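Side-chain contacts in GTP cyclohydrolase 1 type 2 homolog (Staphylococcus aureus subsp. aureus, PDB 3LNL), which is of unknown function but belongs to the NIF3 family and builds a capped, hollow hexameric toroid in which each subunit carries a dinuclear zinc centre: residues B[8-11]-B[12-16]; B[110-113]-B[114-118]. The protein carries 2 engineered substitutions. All blocks are in the same frame, centred on the assembly; numbering follows the deposited sequence.

Contact 1 of 2, residues B[8-11]-B[12-16]; sequences ADLM and TLLDH
The peptide plane between L10 and M11 has a side chain of the next turn off each face. L14 CG lies off one side, 3.2 Å from L10 O, and L13 CB off the other, 3.5 Å from L10 O. At the carbonyl end L14 N comes in nearly along C=O, meeting L10 O at 2.9 Å in an almost straight bond (170°). M11 O accepts D15 N at a donor tilt of 26° from its carbonyl plane, and D15 CB lies 3.2 Å from M11 O.

These are consecutive bonds of helix 7-17, and one stripe of leucines runs along the helix. L10 has CG anti to its amide nitrogen, whereas L14 turns its CG beside its own (chi1 -66°). The two branched ends thus slant across each other, with L10 CG 4.0 Å from L14 CD1. Leucine suits both places because this stripe faces I66 and I99, on neighbouring strands of the five-stranded sheet, with L344, W347 and F348 of helix 336-350 beside it.

The acids sit to either side of the leucine stripe: D9 OD2 bonds to K6 N at the start of the helix, and D15 OD1 to F20 N beyond its end. Chemically, the helix is amphipathic. Apolar branches bury against the NIF3 core, while the carboxylates D9 and D15 satisfy backbone N-H groups that lie outside the regular helical bonding.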
# COMPACT_ATOMS: atom_id res chain seq x y z
N ALA B 8 20.73 -28.04 18.45
CA ALA B 8 20.94 -28.03 17.00
C ALA B 8 20.52 -29.38 16.35
O ALA B 8 19.86 -29.38 15.32
CB ALA B 8 22.42 -27.69 16.67
N ASP B 9 20.87 -30.50 17.00
CA ASP B 9 20.47 -31.85 16.53
C ASP B 9 18.95 -32.00 16.61
O ASP B 9 18.33 -32.52 15.67
CB ASP B 9 21.14 -32.96 17.35
CG ASP B 9 22.64 -32.84 17.38
OD1 ASP B 9 23.21 -33.04 16.31
OD2 ASP B 9 23.23 -32.56 18.46
N LEU B 10 18.35 -31.54 17.70
CA LEU B 10 16.91 -31.65 17.80
C LEU B 10 16.23 -30.84 16.69
O LEU B 10 15.25 -31.29 16.06
CB LEU B 10 16.42 -31.19 19.15
CG LEU B 10 14.89 -31.20 19.41
CD1 LEU B 10 14.27 -32.62 19.22
CD2 LEU B 10 14.51 -30.62 20.83
N MET B 11 16.71 -29.62 16.44
CA MET B 11 16.14 -28.78 15.39
C MET B 11 16.16 -29.45 14.02
O MET B 11 15.18 -29.37 13.24
CB MET B 11 16.85 -27.44 15.33
CG MET B 11 16.49 -26.55 16.55
SD MET B 11 14.75 -26.06 16.55
CE MET B 11 14.54 -25.25 15.02
N THR B 12 17.29 -30.09 13.69
CA THR B 12 17.40 -30.83 12.43
C THR B 12 16.36 -31.94 12.34
O THR B 12 15.74 -32.14 11.30
CB THR B 12 18.82 -31.42 12.26
OG1 THR B 12 19.79 -30.37 12.35
CG2 THR B 12 18.95 -32.14 10.93
N LEU B 13 16.15 -32.67 13.42
CA LEU B 13 15.17 -33.75 13.43
C LEU B 13 13.76 -33.20 13.27
O LEU B 13 12.99 -33.69 12.45
CB LEU B 13 15.31 -34.56 14.71
CG LEU B 13 14.41 -35.80 14.88
CD1 LEU B 13 14.61 -36.74 13.69
CD2 LEU B 13 14.78 -36.50 16.20
N LEU B 14 13.44 -32.15 14.02
CA LEU B 14 12.12 -31.51 13.96
C LEU B 14 11.82 -31.01 12.56
O LEU B 14 10.73 -31.23 12.01
CB LEU B 14 12.03 -30.34 14.92
CG LEU B 14 12.11 -30.75 16.39
CD1 LEU B 14 11.96 -29.53 17.35
CD2 LEU B 14 11.06 -31.85 16.72
N ASP B 15 12.82 -30.36 11.98
CA ASP B 15 12.70 -29.82 10.67
C ASP B 15 12.55 -30.90 9.56
O ASP B 15 11.85 -30.70 8.55
CB ASP B 15 13.91 -28.94 10.37
CG ASP B 15 13.79 -28.26 9.06
OD1 ASP B 15 12.82 -27.55 8.80
OD2 ASP B 15 14.68 -28.44 8.25
N HIS B 16 13.18 -32.04 9.77
CA HIS B 16 13.05 -33.15 8.84
C HIS B 16 11.57 -33.59 8.76
O HIS B 16 11.03 -33.74 7.68
CB HIS B 16 13.96 -34.31 9.26
CG HIS B 16 13.84 -35.51 8.39
ND1 HIS B 16 14.39 -35.58 7.14
CD2 HIS B 16 13.17 -36.68 8.57
CE1 HIS B 16 14.08 -36.74 6.58
NE2 HIS B 16 13.32 -37.41 7.42

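Contact 2 of 2, residues B[110-113]-B[114-118]; sequences HGVN and MMLAK. Unlike the reference sequence in segment 110-113: H110 (reference Tyr).
The start of helix 112-119, beside the dinuclear zinc centre of the NIF3 fold, is where G111 joins M115 and V112 joins L116. G111 occupies the N-cap position, and its carbonyl opens the helical pattern: M115 N gives its hydrogen to G111 O at 3.0 Å and 167°. Glycine is buried here and brings no side chain of its own, and its carbonyl is approached by CG and SD of M115 as well as by the amide. L116 N then bonds to V112 O at 2.8 Å, and A117 N to N113 O.

V112 and L116 lie side by side with their branches pointing the same way, V112 CG1 reaching L116 CD1 at 4.0 Å. A compact, branched residue fits here, because V112 also packs on H68 and E333, two of the zinc ligands, and its side chain comes within about 5 Å of a bound zinc ion. D106, a third ligand, lies next to it. V112 therefore gives the metal site an apolar wall without competing for the zinc ions.

N113 runs alongside L116 as well, but is polar for a reason. Its OD1 accepts a hydrogen bond from G287 N, and its ND2 makes a weak one to D106 O, so the amide links the helix start to G287 and, weakly, to the backbone of the zinc ligand D106. The hydrocarbon of L116 lies against this amide, with N113 OD1 3.7 Å from L116 CD1, beside I285.

M115 is apolar, long and unbranched. It stays extended beyond CG (chi2 166°) and runs back along the first turn toward M336 and L343. Its CG touches G111 O at 3.3 Å, and its CE ends 3.3 Å from the backbone O of H110, a residue that is tyrosine in the reference sequence.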
# COMPACT_ATOMS: atom_id res chain seq x y z
N HIS B 110 0.73 -35.00 9.67
CA HIS B 110 0.54 -35.62 10.99
C HIS B 110 0.31 -34.61 12.09
O HIS B 110 0.42 -34.92 13.27
CB HIS B 110 1.74 -36.51 11.32
CG HIS B 110 2.00 -37.52 10.27
ND1 HIS B 110 1.21 -38.64 10.10
CD2 HIS B 110 2.93 -37.56 9.28
CE1 HIS B 110 1.66 -39.34 9.07
NE2 HIS B 110 2.70 -38.71 8.55
N GLY B 111 0.02 -33.38 11.67
CA GLY B 111 -0.06 -32.21 12.58
C GLY B 111 -1.39 -31.99 13.28
O GLY B 111 -2.12 -32.92 13.48
N VAL B 112 -1.69 -30.73 13.67
CA VAL B 112 -2.80 -30.41 14.58
C VAL B 112 -4.18 -30.96 14.10
O VAL B 112 -4.99 -31.52 14.88
CB VAL B 112 -2.88 -28.86 14.80
CG1 VAL B 112 -4.07 -28.45 15.66
CG2 VAL B 112 -1.56 -28.35 15.42
N ASN B 113 -4.43 -30.83 12.82
CA ASN B 113 -5.71 -31.23 12.25
C ASN B 113 -5.89 -32.70 12.04
O ASN B 113 -6.97 -33.21 12.34
CB ASN B 113 -6.01 -30.38 11.04
CG ASN B 113 -6.09 -28.92 11.44
OD1 ASN B 113 -6.84 -28.59 12.34
ND2 ASN B 113 -5.22 -28.07 10.87
N MET B 114 -4.82 -33.41 11.69
CA MET B 114 -4.84 -34.89 11.74
C MET B 114 -5.10 -35.34 13.17
O MET B 114 -5.91 -36.24 13.38
CB MET B 114 -3.55 -35.48 11.20
CG MET B 114 -3.33 -36.96 11.49
SD MET B 114 -4.57 -37.91 10.60
CE MET B 114 -3.99 -37.76 8.92
N MET B 115 -4.43 -34.72 14.15
CA MET B 115 -4.63 -35.05 15.57
C MET B 115 -6.05 -34.82 16.04
O MET B 115 -6.65 -35.67 16.71
CB MET B 115 -3.69 -34.23 16.45
CG MET B 115 -2.22 -34.64 16.30
SD MET B 115 -1.21 -33.40 17.03
CE MET B 115 0.46 -33.84 16.44
N LEU B 116 -6.61 -33.68 15.67
CA LEU B 116 -8.01 -33.39 15.97
C LEU B 116 -8.97 -34.43 15.38
O LEU B 116 -9.80 -34.98 16.07
CB LEU B 116 -8.38 -31.96 15.52
CG LEU B 116 -7.87 -30.88 16.47
CD1 LEU B 116 -7.97 -29.50 15.76
CD2 LEU B 116 -8.61 -30.91 17.86
N ALA B 117 -8.79 -34.74 14.09
CA ALA B 117 -9.64 -35.72 13.43
C ALA B 117 -9.57 -37.10 14.08
O ALA B 117 -10.60 -37.75 14.33
CB ALA B 117 -9.29 -35.81 11.92
N LYS B 118 -8.36 -37.51 14.42
CA LYS B 118 -8.13 -38.78 15.11
C LYS B 118 -8.80 -38.80 16.47
O LYS B 118 -9.49 -39.74 16.78
CB LYS B 118 -6.62 -39.07 15.23
CG LYS B 118 -5.97 -39.54 13.91
CD LYS B 118 -6.47 -40.94 13.52
CE LYS B 118 -5.67 -41.57 12.38
NZ LYS B 118 -6.49 -42.68 11.75

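From the N terminus the chain meets contact 1 in helix 7-17 and contact 2 in helix 112-119. They come in series, neither nesting nor crossing. Each closes only helical turns, so the wider links come from neighbouring elements. Residues 8-16 fasten the first helix to strands 64-67 and 97-100, whereas 110-118 lie beside the zinc site just before strand 125-142, and also pack on strand 279-285. Helix 336-350 touches both, through F348, W347 and L344 at the first and L343 and M336 at the second. The two contacts do not touch each other, their nearest atoms being about 9 Å apart, but both pack on this late-chain helix.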